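Local coordinates for protein Alpha/beta hydrolase (Enterobacter asburiae, PDB 6KMO) that probably hydrolyses carboxylic esters, acting as a bacterial esterase or lipase of the alpha/beta hydrolase fold, at residues K91-A101 with Q165-R173; R173-N184 with K200-T211. The protein carries 2 engineered substitutions. All blocks are in the same frame, centred on the assembly; numbering follows the deposited sequence. Where two conformers were deposited one is given.

Contact 1: K91-A101 with Q165-R173; sequences KPENASGTLPA and QEIGVDGSR
Leu99 and Val169 form a parallel beta bridge in which Leu99 N donates to Gly168 O (3.1 Å) and Leu99 O accepts from Asp170 N (2.8 Å), while two residues on Ala101 N makes an almost straight bond to Arg173 O (3.1 Å). Lys91 reaches across with its chain fully extended beyond CG, and NZ bonds to Ile167 O at 2.8 Å from 36° above the carbonyl plane. The same NZ donates to a water that in turn donates to Gly97 O and Gly168 O, giving Gly168 O a second donor beside Leu99 N. Beside the bridge, Ala101 CB presses against Val169 CG1 at 3.4 Å, tighter than usual for two methyl groups. The short strand 169-170 thus lines up beside the start of strand 99-105 of the central alpha/beta hydrolase sheet, just before the chain turns a corner into strand 174-179. That corner is a type I turn from Asp170 to Arg173, combined with an Asx turn: Asp170 OD1 takes both Ser172 N and Ser172 OG from one face of its carboxylate. A bend at chi3 (-75°) in the Arg173 chain accompanies a salt bridge from NE to Asp170 OD2 (2.9 Å), with the oxygen in the guanidinium plane. Pro100 CB lies 3.7 Å above one face of that plane, toward its rim. A second water joins Arg173 NH2 to Thr98 O, and NH1 bonds to Leu336 O.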
loop_
_atom_site.group_PDB
_atom_site.type_symbol
_atom_site.label_atom_id
_atom_site.label_comp_id
_atom_site.label_asym_id
_atom_site.label_seq_id
_atom_site.Cartn_x
_atom_site.Cartn_y
_atom_site.Cartn_z
ATOM N N LYS A 91 -10.427 -4.622 -21.395
ATOM C CA LYS A 91 -10.488 -5.951 -20.811
ATOM C C LYS A 91 -9.135 -6.632 -20.911
ATOM O O LYS A 91 -8.300 -6.258 -21.740
ATOM C CB LYS A 91 -11.537 -6.802 -21.544
ATOM C CG LYS A 91 -12.935 -6.270 -21.443
ATOM C CD LYS A 91 -13.920 -7.176 -22.170
ATOM C CE LYS A 91 -15.299 -6.545 -22.182
ATOM N NZ LYS A 91 -16.312 -7.432 -22.841
ATOM N N PRO A 92 -8.885 -7.642 -20.074
ATOM C CA PRO A 92 -7.643 -8.410 -20.206
ATOM C C PRO A 92 -7.536 -9.011 -21.599
ATOM O O PRO A 92 -8.546 -9.316 -22.243
ATOM C CB PRO A 92 -7.783 -9.493 -19.125
ATOM C CG PRO A 92 -8.754 -8.907 -18.130
ATOM C CD PRO A 92 -9.722 -8.118 -18.959
ATOM N N GLU A 93 -6.286 -9.213 -22.027
ATOM C CA GLU A 93 -5.996 -9.562 -23.409
ATOM C C GLU A 93 -6.722 -10.825 -23.821
ATOM O O GLU A 93 -7.201 -10.930 -24.956
ATOM C CB GLU A 93 -4.485 -9.749 -23.577
ATOM C CG GLU A 93 -4.051 -10.325 -24.917
ATOM C CD GLU A 93 -2.561 -10.620 -24.975
ATOM O OE1 GLU A 93 -1.986 -10.539 -26.082
ATOM O OE2 GLU A 93 -1.965 -10.938 -23.920
ATOM N N ASN A 94 -6.791 -11.812 -22.932
ATOM C CA ASN A 94 -7.403 -13.090 -23.269
ATOM C C ASN A 94 -8.813 -13.198 -22.725
ATOM O O ASN A 94 -9.319 -14.305 -22.521
ATOM C CB ASN A 94 -6.519 -14.243 -22.798
ATOM C CG ASN A 94 -5.211 -14.318 -23.571
ATOM O OD1 ASN A 94 -5.204 -14.347 -24.803
ATOM N ND2 ASN A 94 -4.098 -14.333 -22.849
ATOM N N ALA A 95 -9.458 -12.059 -22.490
ATOM C CA ALA A 95 -10.822 -12.061 -22.006
ATOM C C ALA A 95 -11.752 -12.705 -23.020
ATOM O O ALA A 95 -11.663 -12.459 -24.229
ATOM C CB ALA A 95 -11.280 -10.632 -21.723
ATOM N N SER A 96 -12.616 -13.561 -22.507
ATOM C CA SER A 96 -13.848 -13.981 -23.148
ATOM C C SER A 96 -14.588 -14.704 -22.041
ATOM O O SER A 96 -14.016 -15.564 -21.347
ATOM C CB SER A 96 -13.620 -14.875 -24.351
ATOM O OG SER A 96 -14.825 -15.521 -24.729
ATOM N N GLY A 97 -15.850 -14.362 -21.857
ATOM C CA GLY A 97 -16.550 -14.707 -20.655
ATOM C C GLY A 97 -16.916 -13.429 -19.937
ATOM O O GLY A 97 -16.216 -12.416 -20.036
ATOM N N THR A 98 -18.022 -13.479 -19.223
ATOM C CA THR A 98 -18.523 -12.308 -18.527
ATOM C C THR A 98 -17.544 -11.938 -17.421
ATOM O O THR A 98 -16.987 -12.803 -16.746
ATOM C CB THR A 98 -19.889 -12.652 -17.954
ATOM O OG1 THR A 98 -20.769 -13.029 -19.028
ATOM C CG2 THR A 98 -20.491 -11.475 -17.201
ATOM N N LEU A 99 -17.324 -10.637 -17.243
ATOM C CA LEU A 99 -16.400 -10.150 -16.235
ATOM C C LEU A 99 -17.110 -9.172 -15.310
ATOM O O LEU A 99 -18.031 -8.475 -15.731
ATOM C CB LEU A 99 -15.247 -9.394 -16.897
ATOM C CG LEU A 99 -14.298 -10.234 -17.735
ATOM C CD1 LEU A 99 -13.379 -9.303 -18.515
ATOM C CD2 LEU A 99 -13.534 -11.194 -16.881
ATOM N N PRO A 100 -16.680 -9.064 -14.061
ATOM C CA PRO A 100 -17.049 -7.889 -13.273
ATOM C C PRO A 100 -16.348 -6.678 -13.859
ATOM O O PRO A 100 -15.467 -6.785 -14.710
ATOM C CB PRO A 100 -16.517 -8.224 -11.881
ATOM C CG PRO A 100 -15.301 -9.018 -12.160
ATOM C CD PRO A 100 -15.585 -9.820 -13.426
ATOM N N ALA A 101 -16.748 -5.501 -13.389
ATOM C CA ALA A 101 -16.238 -4.276 -13.983
ATOM C C ALA A 101 -16.006 -3.203 -12.932
ATOM O O ALA A 101 -16.546 -3.242 -11.812
ATOM C CB ALA A 101 -17.193 -3.735 -15.056
ATOM N N GLN A 165 -24.609 -6.543 -19.580
ATOM C CA GLN A 165 -24.562 -7.651 -20.536
ATOM C C GLN A 165 -24.235 -7.178 -21.949
ATOM O O GLN A 165 -23.573 -7.899 -22.709
ATOM C CB GLN A 165 -25.896 -8.387 -20.496
ATOM C CG GLN A 165 -26.002 -9.610 -21.369
ATOM C CD GLN A 165 -27.437 -10.094 -21.456
ATOM O OE1 GLN A 165 -27.979 -10.288 -22.547
ATOM N NE2 GLN A 165 -28.065 -10.277 -20.302
ATOM N N GLU A 166 -24.644 -5.966 -22.315
ATOM C CA GLU A 166 -24.366 -5.477 -23.661
ATOM C C GLU A 166 -22.873 -5.357 -23.937
ATOM O O GLU A 166 -22.457 -5.395 -25.099
ATOM C CB GLU A 166 -25.050 -4.138 -23.911
ATOM C CG GLU A 166 -26.566 -4.201 -23.912
ATOM C CD GLU A 166 -27.199 -2.908 -24.386
ATOM O OE1 GLU A 166 -28.373 -2.694 -24.058
ATOM O OE2 GLU A 166 -26.528 -2.129 -25.100
ATOM N N ILE A 167 -22.046 -5.202 -22.899
ATOM C CA ILE A 167 -20.603 -5.085 -23.038
ATOM C C ILE A 167 -19.875 -6.250 -22.376
ATOM O O ILE A 167 -18.672 -6.170 -22.125
ATOM C CB ILE A 167 -20.082 -3.722 -22.529
ATOM C CG1 ILE A 167 -20.473 -3.476 -21.069
ATOM C CG2 ILE A 167 -20.571 -2.620 -23.435
ATOM C CD1 ILE A 167 -19.707 -2.324 -20.422
ATOM N N GLY A 168 -20.586 -7.333 -22.076
ATOM C CA GLY A 168 -19.956 -8.505 -21.516
ATOM C C GLY A 168 -19.566 -8.368 -20.066
ATOM O O GLY A 168 -18.618 -9.030 -19.622
ATOM N N VAL A 169 -20.300 -7.571 -19.305
ATOM C CA VAL A 169 -19.998 -7.276 -17.910
ATOM C C VAL A 169 -21.170 -7.692 -17.044
ATOM O O VAL A 169 -22.332 -7.546 -17.443
ATOM C CB VAL A 169 -19.700 -5.759 -17.776
ATOM C CG1 VAL A 169 -19.994 -5.231 -16.371
ATOM C CG2 VAL A 169 -18.270 -5.514 -18.256
ATOM N N ASP A 170 -20.859 -8.237 -15.868
ATOM C CA ASP A 170 -21.829 -8.427 -14.801
ATOM C C ASP A 170 -21.936 -7.115 -14.034
ATOM O O ASP A 170 -21.129 -6.829 -13.135
ATOM C CB ASP A 170 -21.388 -9.550 -13.877
ATOM C CG ASP A 170 -22.365 -9.803 -12.762
ATOM O OD1 ASP A 170 -23.377 -9.072 -12.667
ATOM O OD2 ASP A 170 -22.078 -10.726 -11.961
ATOM N N GLY A 171 -22.925 -6.304 -14.390
ATOM C CA GLY A 171 -23.114 -5.009 -13.764
ATOM C C GLY A 171 -23.466 -5.057 -12.300
ATOM O O GLY A 171 -23.431 -4.007 -11.648
ATOM N N SER A 172 -23.819 -6.223 -11.772
ATOM C CA SER A 172 -24.062 -6.350 -10.346
ATOM C C SER A 172 -22.780 -6.417 -9.531
ATOM O O SER A 172 -22.847 -6.321 -8.298
ATOM C CB SER A 172 -24.921 -7.594 -10.050
ATOM O OG SER A 172 -24.175 -8.798 -10.076
ATOM N N ARG A 173 -21.626 -6.588 -10.180
ATOM C CA ARG A 173 -20.317 -6.623 -9.517
ATOM C C ARG A 173 -19.516 -5.464 -10.096
ATOM O O ARG A 173 -18.727 -5.638 -11.031
ATOM C CB ARG A 173 -19.652 -7.930 -9.750
ATOM C CG ARG A 173 -20.399 -9.097 -9.117
ATOM C CD ARG A 173 -19.604 -10.358 -9.182
ATOM N NE ARG A 173 -19.585 -10.942 -10.520
ATOM C CZ ARG A 173 -18.525 -11.516 -11.094
ATOM N NH1 ARG A 173 -17.342 -11.576 -10.498
ATOM N NH2 ARG A 173 -18.648 -12.037 -12.293
HETATM O O HOH W 1 -16.368 -9.578 -21.072
HETATM O O HOH W 2 -16.624 -13.359 -14.010
#

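Contact 2: R173-N184 with K200-T211; sequences RLGLVGNSVGGN and KIRYNVMLWPVT
Leu176 pairs with Asn204 across parallel strands 174-179 and 203-207, whose axes approach to 4.7 Å at an angle of 4°. The backbone ladder runs from Arg202 N, bonded to Leu174 O, to Ser180 N, which donates to Leu207 O. From Leu176, CB sits 3.4 Å from Asn204 OD1; CG, anti to the carbonyl carbon and beside the backbone N, meets Asn204 OD1 (3.7 Å) and Ile201 CG2 (3.9 Å); CD1 touches both that methyl and, more closely, Asn204 OD1, and CD2 ends against Ile201 CD1 at 4.0 Å. The two aliphatic chains cross at about a right angle. Asn204 OD1, buried against leucine carbons, has no hydrogen-bond partner, whereas its ND2 bonds to Thr269. At the outer end Arg173 CG lies over one face of the Arg202 guanidinium, toward its rim, and Arg202 NH1 bonds to His335 O. With helix 181-195 between them the strands make a beta-alpha-beta unit, and Gly178, Ser180 and Gly182 fit the GxSxG nucleophile elbow of this fold. Ser180 has the strained backbone expected there (phi 70°, psi -121°). Its O accepts both Val210 N and Asn184 N, while Asn184 ND2 donates to Val210 O (3.1 Å) from well above that carbonyl plane and also bonds to Ala253 O. Asn179 CB approaches Trp208 NE1 to 3.5 Å; Asn179 ND2 bonds to His118 NE2 and to Asp308 OD1, which Trp208 NE1 also reaches. The neighbouring strand and the loop after it thus grip the strained turn by backbone N and O, which would hold in place Ser180, the probable nucleophile.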
loop_
_atom_site.group_PDB
_atom_site.type_symbol
_atom_site.label_atom_id
_atom_site.label_comp_id
_atom_site.label_asym_id
_atom_site.label_seq_id
_atom_site.Cartn_x
_atom_site.Cartn_y
_atom_site.Cartn_z
ATOM N N ARG A 173 -21.626 -6.588 -10.180
ATOM C CA ARG A 173 -20.317 -6.623 -9.517
ATOM C C ARG A 173 -19.516 -5.464 -10.096
ATOM O O ARG A 173 -18.727 -5.638 -11.031
ATOM C CB ARG A 173 -19.652 -7.930 -9.750
ATOM C CG ARG A 173 -20.399 -9.097 -9.117
ATOM C CD ARG A 173 -19.604 -10.358 -9.182
ATOM N NE ARG A 173 -19.585 -10.942 -10.520
ATOM C CZ ARG A 173 -18.525 -11.516 -11.094
ATOM N NH1 ARG A 173 -17.342 -11.576 -10.498
ATOM N NH2 ARG A 173 -18.648 -12.037 -12.293
ATOM N N LEU A 174 -19.701 -4.283 -9.501
ATOM C CA LEU A 174 -19.298 -3.017 -10.112
ATOM C C LEU A 174 -18.513 -2.170 -9.122
ATOM O O LEU A 174 -18.998 -1.840 -8.031
ATOM C CB LEU A 174 -20.528 -2.241 -10.579
ATOM C CG LEU A 174 -20.274 -0.990 -11.408
ATOM C CD1 LEU A 174 -19.468 -1.298 -12.649
ATOM C CD2 LEU A 174 -21.617 -0.376 -11.800
ATOM N N GLY A 175 -17.306 -1.786 -9.516
ATOM C CA GLY A 175 -16.482 -0.887 -8.741
ATOM C C GLY A 175 -16.421 0.502 -9.366
ATOM O O GLY A 175 -16.876 0.733 -10.480
ATOM N N LEU A 176 -15.810 1.424 -8.621
ATOM C CA LEU A 176 -15.578 2.788 -9.068
ATOM C C LEU A 176 -14.119 3.114 -8.817
ATOM O O LEU A 176 -13.654 2.997 -7.681
ATOM C CB LEU A 176 -16.457 3.773 -8.291
ATOM C CG LEU A 176 -17.971 3.582 -8.346
ATOM C CD1 LEU A 176 -18.674 4.590 -7.451
ATOM C CD2 LEU A 176 -18.504 3.688 -9.762
ATOM N N VAL A 177 -13.406 3.533 -9.860
ATOM C CA VAL A 177 -11.970 3.799 -9.777
ATOM C C VAL A 177 -11.667 5.111 -10.478
ATOM O O VAL A 177 -12.213 5.406 -11.546
ATOM C CB VAL A 177 -11.161 2.666 -10.439
ATOM C CG1 VAL A 177 -9.666 2.956 -10.387
ATOM C CG2 VAL A 177 -11.463 1.309 -9.779
ATOM N N GLY A 178 -10.772 5.907 -9.903
ATOM C CA GLY A 178 -10.354 7.127 -10.574
ATOM C C GLY A 178 -9.179 7.764 -9.870
ATOM O O GLY A 178 -8.984 7.590 -8.666
ATOM N N ASN A 179 -8.427 8.547 -10.646
ATOM C CA ASN A 179 -7.249 9.261 -10.141
ATOM C C ASN A 179 -7.514 10.758 -10.073
ATOM O O ASN A 179 -8.073 11.339 -11.006
ATOM C CB ASN A 179 -6.009 9.026 -11.021
ATOM C CG ASN A 179 -6.212 9.421 -12.476
ATOM O OD1 ASN A 179 -7.122 8.925 -13.147
ATOM N ND2 ASN A 179 -5.345 10.289 -12.987
ATOM N N SER A 180 -7.130 11.371 -8.948
ATOM C CA SER A 180 -7.118 12.832 -8.825
ATOM C C SER A 180 -8.551 13.364 -8.803
ATOM O O SER A 180 -9.334 12.962 -7.936
ATOM C CB SER A 180 -6.243 13.433 -9.915
ATOM O OG SER A 180 -5.014 12.726 -10.018
ATOM N N VAL A 181 -8.938 14.235 -9.741
ATOM C CA VAL A 181 -10.348 14.615 -9.821
ATOM C C VAL A 181 -11.201 13.404 -10.192
ATOM O O VAL A 181 -12.405 13.393 -9.913
ATOM C CB VAL A 181 -10.662 15.813 -10.737
ATOM C CG1 VAL A 181 -9.947 17.075 -10.261
ATOM C CG2 VAL A 181 -10.419 15.509 -12.206
ATOM N N GLY A 182 -10.607 12.394 -10.824
ATOM C CA GLY A 182 -11.315 11.145 -11.035
ATOM C C GLY A 182 -11.611 10.418 -9.741
ATOM O O GLY A 182 -12.649 9.758 -9.611
ATOM N N GLY A 183 -10.713 10.524 -8.762
ATOM C CA GLY A 183 -11.013 9.997 -7.436
ATOM C C GLY A 183 -12.097 10.788 -6.722
ATOM O O GLY A 183 -12.927 10.223 -6.006
ATOM N N ASN A 184 -12.106 12.107 -6.908
ATOM C CA ASN A 184 -13.232 12.940 -6.490
ATOM C C ASN A 184 -14.525 12.432 -7.102
ATOM O O ASN A 184 -15.541 12.292 -6.414
ATOM C CB ASN A 184 -12.933 14.375 -6.944
ATOM C CG ASN A 184 -14.004 15.358 -6.580
ATOM O OD1 ASN A 184 -14.932 15.576 -7.363
ATOM N ND2 ASN A 184 -13.878 15.980 -5.417
ATOM N N LYS A 200 -25.802 -0.673 -6.678
ATOM C CA LYS A 200 -24.876 -1.219 -5.697
ATOM C C LYS A 200 -23.447 -1.149 -6.215
ATOM O O LYS A 200 -23.181 -1.458 -7.377
ATOM C CB LYS A 200 -25.217 -2.684 -5.413
ATOM C CG LYS A 200 -26.442 -2.937 -4.550
ATOM C CD LYS A 200 -26.708 -1.790 -3.585
ATOM C CE LYS A 200 -27.976 -1.035 -3.968
ATOM N NZ LYS A 200 -28.351 -0.011 -2.952
ATOM N N ILE A 201 -22.526 -0.762 -5.329
ATOM C CA ILE A 201 -21.110 -0.621 -5.660
ATOM C C ILE A 201 -20.315 -1.526 -4.731
ATOM O O ILE A 201 -20.417 -1.402 -3.502
ATOM C CB ILE A 201 -20.654 0.845 -5.504
ATOM C CG1 ILE A 201 -21.422 1.781 -6.441
ATOM C CG2 ILE A 201 -19.141 0.988 -5.701
ATOM C CD1 ILE A 201 -21.307 1.479 -7.892
ATOM N N ARG A 202 -19.490 -2.393 -5.310
ATOM C CA ARG A 202 -18.675 -3.315 -4.531
ATOM C C ARG A 202 -17.493 -2.628 -3.864
ATOM O O ARG A 202 -17.117 -2.980 -2.736
ATOM C CB ARG A 202 -18.105 -4.410 -5.436
ATOM C CG ARG A 202 -19.090 -5.532 -5.762
ATOM C CD ARG A 202 -19.394 -6.370 -4.523
ATOM N NE ARG A 202 -20.155 -7.577 -4.863
ATOM C CZ ARG A 202 -19.601 -8.723 -5.237
ATOM N NH1 ARG A 202 -18.289 -8.846 -5.329
ATOM N NH2 ARG A 202 -20.372 -9.769 -5.523
ATOM N N TYR A 203 -16.852 -1.685 -4.554
ATOM C CA TYR A 203 -15.578 -1.174 -4.064
ATOM C C TYR A 203 -15.247 0.116 -4.785
ATOM O O TYR A 203 -15.500 0.241 -5.985
ATOM C CB TYR A 203 -14.453 -2.181 -4.324
ATOM C CG TYR A 203 -13.253 -2.085 -3.409
ATOM C CD1 TYR A 203 -13.403 -2.250 -2.050
ATOM C CD2 TYR A 203 -11.969 -1.898 -3.915
ATOM C CE1 TYR A 203 -12.304 -2.191 -1.197
ATOM C CE2 TYR A 203 -10.871 -1.840 -3.077
ATOM C CZ TYR A 203 -11.042 -1.980 -1.720
ATOM O OH TYR A 203 -9.937 -1.962 -0.889
ATOM N N ASN A 204 -14.661 1.053 -4.055
ATOM C CA ASN A 204 -14.120 2.289 -4.601
ATOM C C ASN A 204 -12.603 2.264 -4.472
ATOM O O ASN A 204 -12.072 1.895 -3.420
ATOM C CB ASN A 204 -14.581 3.487 -3.777
ATOM C CG ASN A 204 -16.042 3.759 -3.879
ATOM O OD1 ASN A 204 -16.683 3.458 -4.883
ATOM N ND2 ASN A 204 -16.584 4.382 -2.848
ATOM N N VAL A 205 -11.910 2.719 -5.505
ATOM C CA VAL A 205 -10.477 2.978 -5.437
ATOM C C VAL A 205 -10.263 4.433 -5.818
ATOM O O VAL A 205 -10.462 4.825 -6.974
ATOM C CB VAL A 205 -9.645 2.049 -6.323
ATOM C CG1 VAL A 205 -8.178 2.392 -6.135
ATOM C CG2 VAL A 205 -9.897 0.586 -5.996
ATOM N N MET A 206 -9.873 5.240 -4.843
ATOM C CA MET A 206 -9.608 6.664 -5.024
ATOM C C MET A 206 -8.098 6.839 -5.038
ATOM O O MET A 206 -7.440 6.729 -3.995
ATOM C CB MET A 206 -10.266 7.477 -3.904
ATOM C CG MET A 206 -11.784 7.384 -3.863
ATOM S SD MET A 206 -12.658 8.148 -2.380
ATOM C CE MET A 206 -12.248 9.902 -2.632
ATOM N N LEU A 207 -7.548 7.089 -6.220
ATOM C CA LEU A 207 -6.098 7.190 -6.414
ATOM C C LEU A 207 -5.724 8.662 -6.311
ATOM O O LEU A 207 -6.140 9.478 -7.141
ATOM C CB LEU A 207 -5.690 6.619 -7.768
ATOM C CG LEU A 207 -6.004 5.131 -7.967
ATOM C CD1 LEU A 207 -5.743 4.752 -9.412
ATOM C CD2 LEU A 207 -5.205 4.268 -7.033
ATOM N N TRP A 208 -4.957 8.992 -5.274
ATOM C CA TRP A 208 -4.483 10.342 -4.975
ATOM C C TRP A 208 -5.579 11.385 -5.262
ATOM O O TRP A 208 -5.396 12.288 -6.099
ATOM C CB TRP A 208 -3.157 10.662 -5.669
ATOM C CG TRP A 208 -3.046 10.192 -7.078
ATOM C CD1 TRP A 208 -3.289 10.943 -8.186
ATOM C CD2 TRP A 208 -2.696 8.877 -7.550
ATOM N NE1 TRP A 208 -3.144 10.180 -9.321
ATOM C CE2 TRP A 208 -2.762 8.916 -8.954
ATOM C CE3 TRP A 208 -2.350 7.672 -6.931
ATOM C CZ2 TRP A 208 -2.500 7.799 -9.741
ATOM C CZ3 TRP A 208 -2.090 6.562 -7.732
ATOM C CH2 TRP A 208 -2.164 6.644 -9.111
ATOM N N PRO A 209 -6.712 11.300 -4.571
ATOM C CA PRO A 209 -7.901 12.070 -4.943
ATOM C C PRO A 209 -7.871 13.516 -4.475
ATOM O O PRO A 209 -7.234 13.877 -3.480
ATOM C CB PRO A 209 -9.025 11.334 -4.195
ATOM C CG PRO A 209 -8.335 10.821 -2.940
ATOM C CD PRO A 209 -6.998 10.341 -3.480
ATOM N N VAL A 210 -8.640 14.329 -5.202
ATOM C CA VAL A 210 -9.092 15.643 -4.744
ATOM C C VAL A 210 -10.332 15.441 -3.880
ATOM O O VAL A 210 -11.288 14.788 -4.310
ATOM C CB VAL A 210 -9.439 16.538 -5.943
ATOM C CG1 VAL A 210 -10.109 17.830 -5.467
ATOM C CG2 VAL A 210 -8.228 16.824 -6.818
ATOM N N THR A 211 -10.342 16.001 -2.663
ATOM C CA THR A 211 -11.518 15.859 -1.804
ATOM C C THR A 211 -12.079 17.173 -1.275
ATOM O O THR A 211 -13.155 17.143 -0.663
ATOM C CB THR A 211 -11.276 14.894 -0.630
ATOM O OG1 THR A 211 -10.384 15.540 0.277
ATOM C CG2 THR A 211 -10.728 13.557 -1.095
HETATM O O HOH W 3 -21.782 -3.971 -7.340
#

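From the N terminus, the chain leaves strand 83-92, turns through residues 93-98 and enters strand 99-105. Contact 1 closes only after 63 intervening residues, which include helices 115-129 and 148-163 and strand 132-136. Its second segment ends at Arg173, where contact 2 opens; contact 2 closes a much shorter, mostly helical excursion carrying helix 181-195. The two are in series, neither nested nor crossed, and share Arg173. Their centres lie about 19 Å apart, contact 1 at the surface and contact 2 buried. A probable hydrogen bond from Gly175 N to Ala101 O joins them within one sheet, where strands 99-105, 174-179 and 203-207 are neighbours in that order.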